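Local coordinates for putative two-component sensor histidine kinase protein (Sinorhizobium meliloti, PDB 3HCY) that is the GAF domain of a putative sensor histidine kinase that, as a whole, probably transfers a phosphoryl group from ATP to a histidine in two-component signalling, at residues D13-A18 against G106-Y111; G17-D22 against D120-M125; M35-A40 against H46-V51; E70-A75 against E83-E88. One frame throughout, in Å; residues are numbered along the deposited sequence.

Interaction 1: residues D13-A18 against G106-Y111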
loop_
_atom_site.group_PDB
_atom_site.type_symbol
_atom_site.label_atom_id
_atom_site.label_comp_id
_atom_site.label_asym_id
_atom_site.label_seq_id
_atom_site.Cartn_x
_atom_site.Cartn_y
_atom_site.Cartn_z
ATOM N N ASP A 13 -0.617 8.162 5.905
ATOM C CA ASP A 13 0.791 8.528 5.774
ATOM C C ASP A 13 1.301 8.296 4.346
ATOM O O ASP A 13 1.934 9.192 3.764
ATOM C CB ASP A 13 1.697 7.773 6.736
ATOM C CG ASP A 13 1.441 8.117 8.163
ATOM O OD1 ASP A 13 0.993 9.211 8.508
ATOM O OD2 ASP A 13 1.691 7.267 9.004
ATOM N N ALA A 14 1.023 7.118 3.795
ATOM C CA ALA A 14 1.494 6.843 2.454
ATOM C C ALA A 14 0.775 7.782 1.486
ATOM O O ALA A 14 1.397 8.280 0.587
ATOM C CB ALA A 14 1.286 5.372 2.050
ATOM N N ILE A 15 -0.515 8.037 1.667
ATOM C CA ILE A 15 -1.200 8.894 0.710
ATOM C C ILE A 15 -0.515 10.260 0.600
ATOM O O ILE A 15 -0.321 10.760 -0.510
ATOM C CB ILE A 15 -2.683 9.109 1.020
ATOM C CG1 ILE A 15 -3.507 7.899 0.546
ATOM C CG2 ILE A 15 -3.174 10.318 0.296
ATOM C CD1 ILE A 15 -4.607 7.355 1.616
ATOM N N GLN A 16 -0.133 10.816 1.750
ATOM C CA GLN A 16 0.479 12.139 1.829
ATOM C C GLN A 16 1.849 12.207 1.188
ATOM O O GLN A 16 2.167 13.164 0.465
ATOM C CB GLN A 16 0.605 12.567 3.298
ATOM C CG GLN A 16 -0.787 12.812 3.991
ATOM C CD GLN A 16 -0.658 13.169 5.486
ATOM O OE1 GLN A 16 0.339 12.800 6.117
ATOM N NE2 GLN A 16 -1.653 13.871 6.048
ATOM N N GLY A 17 2.655 11.208 1.497
ATOM C CA GLY A 17 3.969 11.111 0.982
ATOM C C GLY A 17 4.014 10.769 -0.486
ATOM O O GLY A 17 4.834 11.319 -1.218
ATOM N N ALA A 18 3.160 9.855 -0.942
ATOM C CA ALA A 18 3.133 9.497 -2.378
ATOM C C ALA A 18 2.386 10.512 -3.291
ATOM O O ALA A 18 2.716 10.641 -4.477
ATOM C CB ALA A 18 2.621 8.072 -2.591
ATOM N N GLY A 106 -15.902 0.122 0.020
ATOM C CA GLY A 106 -15.530 1.424 0.468
ATOM C C GLY A 106 -14.721 2.169 -0.552
ATOM O O GLY A 106 -14.649 1.815 -1.694
ATOM N N LYS A 107 -14.100 3.238 -0.110
ATOM C CA LYS A 107 -13.437 4.139 -1.025
ATOM C C LYS A 107 -12.421 4.918 -0.221
ATOM O O LYS A 107 -12.534 4.980 1.003
ATOM C CB LYS A 107 -14.458 5.078 -1.724
ATOM C CG LYS A 107 -15.111 6.281 -0.866
ATOM C CD LYS A 107 -16.324 6.933 -1.675
ATOM C CE LYS A 107 -16.751 8.374 -1.277
ATOM N NZ LYS A 107 -17.842 8.899 -2.231
ATOM N N PHE A 108 -11.426 5.471 -0.904
ATOM C CA PHE A 108 -10.558 6.439 -0.263
ATOM C C PHE A 108 -10.407 7.622 -1.199
ATOM O O PHE A 108 -10.512 7.470 -2.417
ATOM C CB PHE A 108 -9.200 5.833 0.231
ATOM C CG PHE A 108 -8.001 6.142 -0.654
ATOM C CD1 PHE A 108 -7.377 7.353 -0.588
ATOM C CD2 PHE A 108 -7.513 5.211 -1.525
ATOM C CE1 PHE A 108 -6.295 7.629 -1.402
ATOM C CE2 PHE A 108 -6.449 5.483 -2.337
ATOM C CZ PHE A 108 -5.851 6.687 -2.289
ATOM N N MET A 109 -10.233 8.795 -0.595
ATOM C CA MET A 109 -10.462 10.052 -1.275
ATOM C C MET A 109 -9.208 10.882 -1.085
ATOM O O MET A 109 -8.613 10.911 0.022
ATOM C CB MET A 109 -11.685 10.845 -0.696
ATOM C CG MET A 109 -13.057 10.132 -0.562
ATOM S SD MET A 109 -13.842 9.977 -2.116
ATOM C CE MET A 109 -13.491 11.585 -2.796
ATOM N N THR A 110 -8.833 11.559 -2.163
ATOM C CA THR A 110 -7.854 12.617 -2.087
ATOM C C THR A 110 -8.622 13.884 -2.387
ATOM O O THR A 110 -9.470 13.887 -3.250
ATOM C CB THR A 110 -6.821 12.448 -3.151
ATOM O OG1 THR A 110 -7.519 12.257 -4.388
ATOM C CG2 THR A 110 -5.935 11.260 -2.852
ATOM N N TYR A 111 -8.320 14.938 -1.658
ATOM C CA TYR A 111 -8.986 16.224 -1.788
ATOM C C TYR A 111 -7.904 17.256 -2.102
ATOM O O TYR A 111 -6.762 17.138 -1.623
ATOM C CB TYR A 111 -9.670 16.601 -0.478
ATOM C CG TYR A 111 -10.673 15.597 0.023
ATOM C CD1 TYR A 111 -11.953 15.535 -0.508
ATOM C CD2 TYR A 111 -10.366 14.713 1.061
ATOM C CE1 TYR A 111 -12.908 14.610 -0.033
ATOM C CE2 TYR A 111 -11.326 13.783 1.539
ATOM C CZ TYR A 111 -12.576 13.756 0.986
ATOM O OH TYR A 111 -13.509 12.862 1.404
#
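Helix 5-19 runs over one face of the antiparallel sheet, and its segment 13-18 comes nearest to strand 104-112 at Ile15 and Thr110, whose CA atoms lie 8.1 Å apart, so that side chains alone bridge the gap. Ile15 does the touching from the helix. Its CA-CB bond points at the strand, and the longer branch meets Phe108, which reaches out from the sheet in the opposing direction. Ile15 CG1 lies 3.4 Å from Phe108 CE1, and Ile15 CD1 is 3.5 Å from both Phe108 CE1 and CD1, an oblique approach to the ring. CG1 stands anti to the carbonyl carbon of Ile15 (chi1 -80°), which carries this branch to the ring and leaves CG2 to meet Thr110, two residues further along the strand. There Ile15 CG2 faces Thr110 CG2 at 4.3 Å, methyl to methyl. No hydrogen bond crosses the contact, and all three residues are buried. The Phe108 ring also meets the ring of Phe96 on strand 92-99 and touches Ala130 of helix 120-146, while Ile15 packs on Ala24 and Cys21. Asp13, on the same helix, pairs with Arg41 and with Arg139 of the second subunit. Such apolar packing of the N-terminal helix, beside the C-terminal one, on an antiparallel sheet is characteristic of the GAF fold.

Interaction 2: residues G17-D22 against D120-M125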
loop_
_atom_site.group_PDB
_atom_site.type_symbol
_atom_site.label_atom_id
_atom_site.label_comp_id
_atom_site.label_asym_id
_atom_site.label_seq_id
_atom_site.Cartn_x
_atom_site.Cartn_y
_atom_site.Cartn_z
ATOM N N GLY A 17 2.655 11.208 1.497
ATOM C CA GLY A 17 3.969 11.111 0.982
ATOM C C GLY A 17 4.014 10.769 -0.486
ATOM O O GLY A 17 4.834 11.319 -1.218
ATOM N N ALA A 18 3.160 9.855 -0.942
ATOM C CA ALA A 18 3.133 9.497 -2.378
ATOM C C ALA A 18 2.386 10.512 -3.291
ATOM O O ALA A 18 2.716 10.641 -4.477
ATOM C CB ALA A 18 2.621 8.072 -2.591
ATOM N N LEU A 19 1.408 11.236 -2.763
ATOM C CA LEU A 19 0.543 12.019 -3.648
ATOM C C LEU A 19 0.455 13.485 -3.329
ATOM O O LEU A 19 -0.251 14.207 -4.067
ATOM C CB LEU A 19 -0.894 11.501 -3.685
ATOM C CG LEU A 19 -1.182 10.023 -3.944
ATOM C CD1 LEU A 19 -2.640 9.698 -3.580
ATOM C CD2 LEU A 19 -0.858 9.627 -5.408
ATOM N N ASN A 20 1.126 13.992 -2.302
ATOM C CA ASN A 20 1.059 15.463 -2.164
ATOM C C ASN A 20 -0.327 16.196 -2.550
ATOM O O ASN A 20 -0.385 17.130 -3.380
ATOM C CB ASN A 20 2.192 16.121 -2.966
ATOM C CG ASN A 20 2.240 17.623 -2.726
ATOM O OD1 ASN A 20 1.246 18.243 -2.279
ATOM N ND2 ASN A 20 3.439 18.214 -2.935
ATOM N N CYS A 21 -1.424 15.743 -1.941
ATOM C CA CYS A 21 -2.713 16.375 -2.029
ATOM C C CYS A 21 -2.902 17.068 -0.688
ATOM O O CYS A 21 -2.020 17.019 0.165
ATOM C CB CYS A 21 -3.793 15.307 -2.267
ATOM S SG CYS A 21 -3.688 13.826 -1.134
ATOM N N ASP A 22 -4.057 17.684 -0.492
ATOM C CA ASP A 22 -4.256 18.609 0.601
ATOM C C ASP A 22 -4.866 18.023 1.871
ATOM O O ASP A 22 -4.645 18.544 2.979
ATOM C CB ASP A 22 -5.119 19.747 0.069
ATOM C CG ASP A 22 -4.365 20.606 -0.880
ATOM O OD1 ASP A 22 -3.119 20.532 -0.938
ATOM O OD2 ASP A 22 -5.060 21.370 -1.586
ATOM N N ASP A 120 -1.214 10.823 -14.566
ATOM C CA ASP A 120 -1.283 9.354 -14.645
ATOM C C ASP A 120 -0.496 8.676 -13.564
ATOM O O ASP A 120 -1.009 7.816 -12.830
ATOM C CB ASP A 120 -0.749 8.916 -15.964
ATOM C CG ASP A 120 -1.671 9.271 -17.040
ATOM O OD1 ASP A 120 -2.805 9.579 -16.655
ATOM O OD2 ASP A 120 -1.263 9.330 -18.232
ATOM N N SER A 121 0.756 9.094 -13.467
ATOM C CA SER A 121 1.621 8.669 -12.405
ATOM C C SER A 121 0.895 8.645 -11.028
ATOM O O SER A 121 0.961 7.605 -10.367
ATOM C CB SER A 121 2.873 9.558 -12.421
ATOM O OG SER A 121 3.507 9.643 -11.154
ATOM N N GLU A 122 0.208 9.731 -10.601
ATOM C CA GLU A 122 -0.355 9.764 -9.238
ATOM C C GLU A 122 -1.558 8.856 -9.159
ATOM O O GLU A 122 -1.758 8.166 -8.155
ATOM C CB GLU A 122 -0.685 11.161 -8.694
ATOM C CG GLU A 122 0.535 12.082 -8.438
ATOM C CD GLU A 122 0.199 13.572 -7.940
ATOM O OE1 GLU A 122 -0.998 14.028 -7.948
ATOM O OE2 GLU A 122 1.163 14.298 -7.590
ATOM N N ILE A 123 -2.333 8.802 -10.227
ATOM C CA ILE A 123 -3.422 7.822 -10.307
ATOM C C ILE A 123 -2.873 6.389 -10.047
ATOM O O ILE A 123 -3.380 5.628 -9.192
ATOM C CB ILE A 123 -4.170 7.952 -11.690
ATOM C CG1 ILE A 123 -4.913 9.319 -11.739
ATOM C CG2 ILE A 123 -5.110 6.762 -11.923
ATOM C CD1 ILE A 123 -5.300 9.886 -13.114
ATOM N N GLY A 124 -1.800 6.040 -10.748
ATOM C CA GLY A 124 -1.176 4.740 -10.564
ATOM C C GLY A 124 -0.707 4.537 -9.136
ATOM O O GLY A 124 -0.931 3.495 -8.533
ATOM N N MET A 125 -0.023 5.528 -8.592
ATOM C CA MET A 125 0.371 5.431 -7.214
ATOM C C MET A 125 -0.889 5.163 -6.337
ATOM O O MET A 125 -0.880 4.198 -5.569
ATOM C CB MET A 125 1.162 6.673 -6.810
ATOM C CG MET A 125 2.603 6.577 -7.273
ATOM S SD MET A 125 3.576 8.026 -6.880
ATOM C CE MET A 125 2.645 9.274 -7.786
#
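Leu19, at the end of helix 5-19, packs on Glu122 and Met125 in the first turns of helix 120-146, and Ala18 packs on Met125, so this contact joins the two terminal helices that lie together on one face of the GAF-domain sheet. The backbones come close, with Leu19 CA 6.1 Å from Glu122 CA. Apolar packing centres on one methyl group. Leu19 CD2 sits 3.6 Å from Glu122 CB and 3.8 Å from Met125 CB, between two residues one turn apart on the helix. The Leu19 and Glu122 side chains run antiparallel past one another, and Glu122 offers the aliphatic start of its chain to the leucine and carries its carboxylate onward. A lighter touch joins Ala18 CB to Met125 SD at 4.4 Å. Behind this layer Leu19 also leans on Thr110 of strand 104-112, and in the second subunit Arg131 packs on Ala18 and Thr128 on Met125, so the contact borders on and partly forms the interface between subunits. Contacts to backbone oxygens form the second kind, and none is a hydrogen bond. Leu19 CD2 lies against the Glu122 carbonyl O, a group within the helix. Past Leu19 the chain leaves the helix at Asn20, whose phi is positive (36°), and turns away toward the sheet. Met125 is extended to SD and then bends at its last torsion (chi3 -60°), which lays the terminal methyl beside the end of helix 5-19, with Met125 CE 3.6 Å from Ala18 O.

Interaction 3: residues M35-A40 against H46-V51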
loop_
_atom_site.group_PDB
_atom_site.type_symbol
_atom_site.label_atom_id
_atom_site.label_comp_id
_atom_site.label_asym_id
_atom_site.label_seq_id
_atom_site.Cartn_x
_atom_site.Cartn_y
_atom_site.Cartn_z
ATOM N N MET A 35 -22.127 4.521 3.203
ATOM C CA MET A 35 -20.656 4.785 3.318
ATOM C C MET A 35 -20.356 5.655 4.493
ATOM O O MET A 35 -21.075 6.594 4.753
ATOM C CB MET A 35 -20.117 5.473 2.066
ATOM C CG MET A 35 -19.883 4.496 0.912
ATOM S SD MET A 35 -18.189 4.221 0.402
ATOM C CE MET A 35 -17.554 3.904 2.002
ATOM N N ARG A 36 -19.267 5.364 5.172
ATOM C CA ARG A 36 -18.914 5.995 6.438
ATOM C C ARG A 36 -17.412 6.228 6.581
ATOM O O ARG A 36 -16.622 5.287 6.473
ATOM C CB ARG A 36 -19.310 5.075 7.592
ATOM C CG ARG A 36 -20.761 4.859 7.686
ATOM C CD ARG A 36 -21.284 4.889 9.112
ATOM N NE ARG A 36 -22.750 5.072 9.103
ATOM C CZ ARG A 36 -23.367 6.232 8.911
ATOM N NH1 ARG A 36 -22.654 7.310 8.721
ATOM N NH2 ARG A 36 -24.694 6.327 8.913
ATOM N N PHE A 37 -17.023 7.453 6.896
ATOM C CA PHE A 37 -15.633 7.732 7.274
ATOM C C PHE A 37 -15.198 6.788 8.374
ATOM O O PHE A 37 -16.029 6.481 9.180
ATOM C CB PHE A 37 -15.475 9.191 7.697
ATOM C CG PHE A 37 -15.767 10.150 6.564
ATOM C CD1 PHE A 37 -14.743 10.580 5.724
ATOM C CD2 PHE A 37 -17.056 10.539 6.292
ATOM C CE1 PHE A 37 -14.996 11.433 4.656
ATOM C CE2 PHE A 37 -17.333 11.373 5.239
ATOM C CZ PHE A 37 -16.302 11.835 4.405
ATOM N N VAL A 38 -13.970 6.243 8.275
ATOM C CA VAL A 38 -13.278 5.469 9.293
ATOM C C VAL A 38 -11.925 6.119 9.616
ATOM O O VAL A 38 -11.245 5.767 10.598
ATOM C CB VAL A 38 -13.001 4.016 8.809
ATOM C CG1 VAL A 38 -14.248 3.399 8.078
ATOM C CG2 VAL A 38 -11.740 3.951 7.919
ATOM N N ALA A 39 -11.516 7.084 8.789
ATOM C CA ALA A 39 -10.267 7.824 9.037
ATOM C C ALA A 39 -10.152 8.996 8.109
ATOM O O ALA A 39 -10.728 8.949 7.001
ATOM C CB ALA A 39 -9.014 6.893 8.865
ATOM N N ALA A 40 -9.394 10.026 8.525
ATOM C CA ALA A 40 -9.315 11.255 7.727
ATOM C C ALA A 40 -8.285 12.244 8.194
ATOM O O ALA A 40 -7.958 12.290 9.361
ATOM C CB ALA A 40 -10.702 11.931 7.661
ATOM N N HIS A 46 -17.727 18.249 10.827
ATOM C CA HIS A 46 -18.850 18.880 10.199
ATOM C C HIS A 46 -18.986 18.348 8.808
ATOM O O HIS A 46 -20.058 17.938 8.417
ATOM C CB HIS A 46 -18.659 20.361 10.158
ATOM C CG HIS A 46 -19.833 21.093 9.607
ATOM N ND1 HIS A 46 -20.961 21.366 10.360
ATOM C CD2 HIS A 46 -20.049 21.647 8.383
ATOM C CE1 HIS A 46 -21.821 22.055 9.617
ATOM N NE2 HIS A 46 -21.297 22.229 8.412
ATOM N N TYR A 47 -17.889 18.329 8.053
ATOM C CA TYR A 47 -17.955 17.810 6.697
ATOM C C TYR A 47 -18.346 16.356 6.719
ATOM O O TYR A 47 -19.091 15.895 5.876
ATOM C CB TYR A 47 -16.622 17.955 5.972
ATOM C CG TYR A 47 -16.616 17.384 4.536
ATOM C CD1 TYR A 47 -15.981 16.190 4.246
ATOM C CD2 TYR A 47 -17.234 18.051 3.477
ATOM C CE1 TYR A 47 -15.966 15.675 2.955
ATOM C CE2 TYR A 47 -17.210 17.524 2.176
ATOM C CZ TYR A 47 -16.572 16.331 1.933
ATOM O OH TYR A 47 -16.545 15.766 0.663
ATOM N N GLN A 48 -17.816 15.621 7.671
ATOM C CA GLN A 48 -17.966 14.184 7.627
ATOM C C GLN A 48 -19.426 13.783 7.849
ATOM O O GLN A 48 -19.958 12.951 7.094
ATOM C CB GLN A 48 -16.999 13.514 8.628
ATOM C CG GLN A 48 -15.548 13.700 8.218
ATOM C CD GLN A 48 -14.556 13.146 9.162
ATOM O OE1 GLN A 48 -14.835 13.005 10.352
ATOM N NE2 GLN A 48 -13.385 12.847 8.666
ATOM N N ARG A 49 -20.070 14.417 8.843
ATOM C CA ARG A 49 -21.489 14.223 9.115
ATOM C C ARG A 49 -22.293 14.666 7.913
ATOM O O ARG A 49 -23.240 14.024 7.504
ATOM C CB ARG A 49 -21.909 15.049 10.311
ATOM C CG ARG A 49 -21.358 14.617 11.688
ATOM C CD ARG A 49 -22.120 15.342 12.868
ATOM N NE ARG A 49 -21.956 16.828 12.864
ATOM C CZ ARG A 49 -20.944 17.523 13.426
ATOM N NH1 ARG A 49 -19.943 16.930 14.102
ATOM N NH2 ARG A 49 -20.937 18.842 13.317
ATOM N N ALA A 50 -21.860 15.774 7.335
ATOM C CA ALA A 50 -22.511 16.408 6.205
ATOM C C ALA A 50 -22.715 15.472 5.052
ATOM O O ALA A 50 -23.774 15.447 4.459
ATOM C CB ALA A 50 -21.689 17.584 5.733
ATOM N N VAL A 51 -21.721 14.688 4.708
ATOM C CA VAL A 51 -21.714 14.042 3.411
ATOM C C VAL A 51 -21.722 12.546 3.404
ATOM O O VAL A 51 -21.388 11.946 2.412
ATOM C CB VAL A 51 -20.443 14.386 2.706
ATOM C CG1 VAL A 51 -20.270 15.840 2.677
ATOM C CG2 VAL A 51 -19.323 13.807 3.447
#
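Gln48 of helix 45-50 lies over one face of the Phe37 ring, and its side chain can be followed outward from the helix along that face. Its CB comes first, 3.8 Å from Phe37 CD2. CG follows over the middle of the ring in a CH-pi contact, 3.9 Å from the centroid and 8° off the normal. Beyond CG the chain stays extended (chi2 177°), and CD passes over Phe37 CG with the amide plane turned 27° from that of the ring. At the tip, NE2 lies 4.0 Å from Phe37 CD1, but it is modelled implausibly close to the Ala40 methyl, so its exact place is doubtful. The far end of the phenyl group meets Val51, just past the helix, and Tyr47 within it: Val51 CG2 approaches in the ring plane, 3.6 Å from Phe37 CE2, and Tyr47 CE1 stands obliquely 4.1 Å from Phe37 CZ. No hydrogen bond crosses between the segments. Phe37 further packs on Ser25 and Leu27 of strand 23-29 and on Leu43. At Val38 and Ala39, which both face Ile26, a classic beta bulge interrupts strand 35-41. The contact thus lays a short helix back on the edge strand just before it, a local strand-turn-helix packing at the rim of the GAF-domain sheet.

Interaction 4: residues E70-A75 against E83-E88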
loop_
_atom_site.group_PDB
_atom_site.type_symbol
_atom_site.label_atom_id
_atom_site.label_comp_id
_atom_site.label_asym_id
_atom_site.label_seq_id
_atom_site.Cartn_x
_atom_site.Cartn_y
_atom_site.Cartn_z
ATOM N N GLU A 70 -12.023 17.600 -11.148
ATOM C CA GLU A 70 -10.903 18.523 -11.225
ATOM C C GLU A 70 -11.245 19.896 -10.710
ATOM O O GLU A 70 -10.383 20.582 -10.164
ATOM C CB GLU A 70 -10.422 18.618 -12.668
ATOM C CG GLU A 70 -9.823 17.311 -13.110
ATOM C CD GLU A 70 -9.402 17.328 -14.538
ATOM O OE1 GLU A 70 -9.762 18.325 -15.251
ATOM O OE2 GLU A 70 -8.726 16.336 -14.942
ATOM N N ASN A 71 -12.493 20.302 -10.946
ATOM C CA ASN A 71 -13.046 21.531 -10.398
ATOM C C ASN A 71 -14.430 21.235 -9.970
ATOM O O ASN A 71 -15.219 20.738 -10.778
ATOM C CB ASN A 71 -13.106 22.598 -11.446
ATOM C CG ASN A 71 -13.193 23.957 -10.859
ATOM O OD1 ASN A 71 -14.033 24.227 -9.988
ATOM N ND2 ASN A 71 -12.328 24.851 -11.335
ATOM N N VAL A 72 -14.722 21.541 -8.713
ATOM C CA VAL A 72 -16.027 21.240 -8.154
ATOM C C VAL A 72 -17.059 22.003 -8.928
ATOM O O VAL A 72 -18.158 21.472 -9.190
ATOM C CB VAL A 72 -16.255 21.706 -6.711
ATOM C CG1 VAL A 72 -17.343 20.849 -6.084
ATOM C CG2 VAL A 72 -15.041 21.641 -5.915
ATOM N N ASP A 73 -16.728 23.251 -9.259
ATOM C CA ASP A 73 -17.685 24.130 -9.882
ATOM C C ASP A 73 -18.145 23.577 -11.172
ATOM O O ASP A 73 -19.232 23.866 -11.605
ATOM C CB ASP A 73 -17.084 25.495 -10.121
ATOM C CG ASP A 73 -16.812 26.234 -8.817
ATOM O OD1 ASP A 73 -17.689 26.142 -7.912
ATOM O OD2 ASP A 73 -15.730 26.893 -8.702
ATOM N N ASP A 74 -17.325 22.753 -11.784
ATOM C CA ASP A 74 -17.698 22.154 -13.027
ATOM C C ASP A 74 -18.252 20.717 -12.878
ATOM O O ASP A 74 -18.519 20.086 -13.873
ATOM C CB ASP A 74 -16.502 22.276 -13.987
ATOM C CG ASP A 74 -16.080 23.776 -14.232
ATOM O OD1 ASP A 74 -16.947 24.694 -14.343
ATOM O OD2 ASP A 74 -14.861 24.048 -14.314
ATOM N N ALA A 75 -18.498 20.223 -11.661
ATOM C CA ALA A 75 -19.029 18.861 -11.458
ATOM C C ALA A 75 -20.570 18.743 -11.502
ATOM O O ALA A 75 -21.295 19.743 -11.499
ATOM C CB ALA A 75 -18.505 18.283 -10.145
ATOM N N GLU A 83 -22.491 22.441 -2.174
ATOM C CA GLU A 83 -22.302 23.441 -1.123
ATOM C C GLU A 83 -21.485 22.864 0.003
ATOM O O GLU A 83 -20.687 23.561 0.636
ATOM C CB GLU A 83 -23.645 23.959 -0.596
ATOM C CG GLU A 83 -23.551 25.046 0.540
ATOM C CD GLU A 83 -22.512 26.195 0.278
ATOM O OE1 GLU A 83 -22.536 26.801 -0.824
ATOM O OE2 GLU A 83 -21.679 26.507 1.188
ATOM N N SER A 84 -21.683 21.579 0.260
ATOM C CA SER A 84 -20.972 20.925 1.349
ATOM C C SER A 84 -19.487 20.866 1.071
ATOM O O SER A 84 -18.684 21.124 1.962
ATOM C CB SER A 84 -21.521 19.534 1.610
ATOM O OG SER A 84 -22.348 19.560 2.757
ATOM N N ILE A 85 -19.128 20.555 -0.171
ATOM C CA ILE A 85 -17.715 20.451 -0.522
ATOM C C ILE A 85 -17.059 21.847 -0.442
ATOM O O ILE A 85 -16.134 22.063 0.319
ATOM C CB ILE A 85 -17.528 19.910 -1.929
ATOM C CG1 ILE A 85 -17.753 18.398 -1.939
ATOM C CG2 ILE A 85 -16.123 20.354 -2.478
ATOM C CD1 ILE A 85 -18.399 17.912 -3.235
ATOM N N VAL A 86 -17.574 22.795 -1.222
ATOM C CA VAL A 86 -16.982 24.095 -1.280
ATOM C C VAL A 86 -16.961 24.748 0.112
ATOM O O VAL A 86 -15.951 25.276 0.530
ATOM C CB VAL A 86 -17.582 25.007 -2.460
ATOM C CG1 VAL A 86 -17.033 26.346 -2.401
ATOM C CG2 VAL A 86 -17.469 24.345 -3.812
ATOM N N GLY A 87 -18.012 24.629 0.891
ATOM C CA GLY A 87 -17.956 25.234 2.207
ATOM C C GLY A 87 -16.901 24.644 3.102
ATOM O O GLY A 87 -16.416 25.318 4.036
ATOM N N GLU A 88 -16.560 23.383 2.838
ATOM C CA GLU A 88 -15.430 22.736 3.520
ATOM C C GLU A 88 -14.117 23.306 3.050
ATOM O O GLU A 88 -13.099 23.182 3.723
ATOM C CB GLU A 88 -15.447 21.213 3.284
ATOM C CG GLU A 88 -14.297 20.377 3.934
ATOM C CD GLU A 88 -14.262 20.436 5.443
ATOM O OE1 GLU A 88 -15.320 20.691 6.016
ATOM O OE2 GLU A 88 -13.181 20.247 6.056
#
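Val72 fits both of its methyl groups against one methyl of Ile85, with Val72 CG1 and CG2 each 3.8 Å from Ile85 CG2. The valine lies in the loop between strand 67-69 and helix 79-88, and its CA-CB bond points at the helix. The first torsion (chi1 -156°) sets CG1 opposite the backbone N, and the fork of the valine straddles the isoleucine methyl. The next residue along the helix completes the contact: Val86 CG2 is 4.1 Å from Val72 CB and nearly as close to both gamma carbons, so the loop residue rests on two successive helix side chains. Backbone separation agrees with this, Val72 CA being 7.5 Å from Val86 CA. Asp73 adds only a light touch at the border, where its OD1 lies 4.5 Å from Val86 CG2. The loop is also bonded within itself. Asn71 OD1 accepts a hydrogen bond from Asp73 N at 3.0 Å, an Asx turn with the donor N lying 19° out of the carbonyl plane, and Ala75 N bonds to Val72 O at 2.8 Å. Lys82 reaches back from the helix to bond to Asp73 O. Ile85 also packs on Tyr47, Phe77 and Ile90, so the inner part of the contact is buried, while Val86 and Asp73 lie exposed. Between the two segments, then, the hold is apolar and non-directional; the polar bonds lie within the loop, apart from that of Lys82, which comes from just before segment 83-88 on the helix.

How the interactions relate
All four contacts lie in one GAF domain and are arranged around its antiparallel sheet. Interactions 1 and 2 share Gly17 and Ala18 of helix 5-19, have centres about 8 Å apart and merge where Thr110 CG2 meets Leu19 CD1 at 3.7 Å; both also touch the second subunit. Interaction 3 lies about 22 Å from interaction 2 between centres, on the opposite side of the chain's centre, but reaches interaction 1 through Tyr111 OH, 3.8 Å from Phe37 CE1. Tyr47 links interaction 3 to interaction 4, its OH lying 3.9 Å from Ile85 CG1. Interaction 4 stays clear of interactions 1 and 2, its nearest atoms about 6 and 8 Å away.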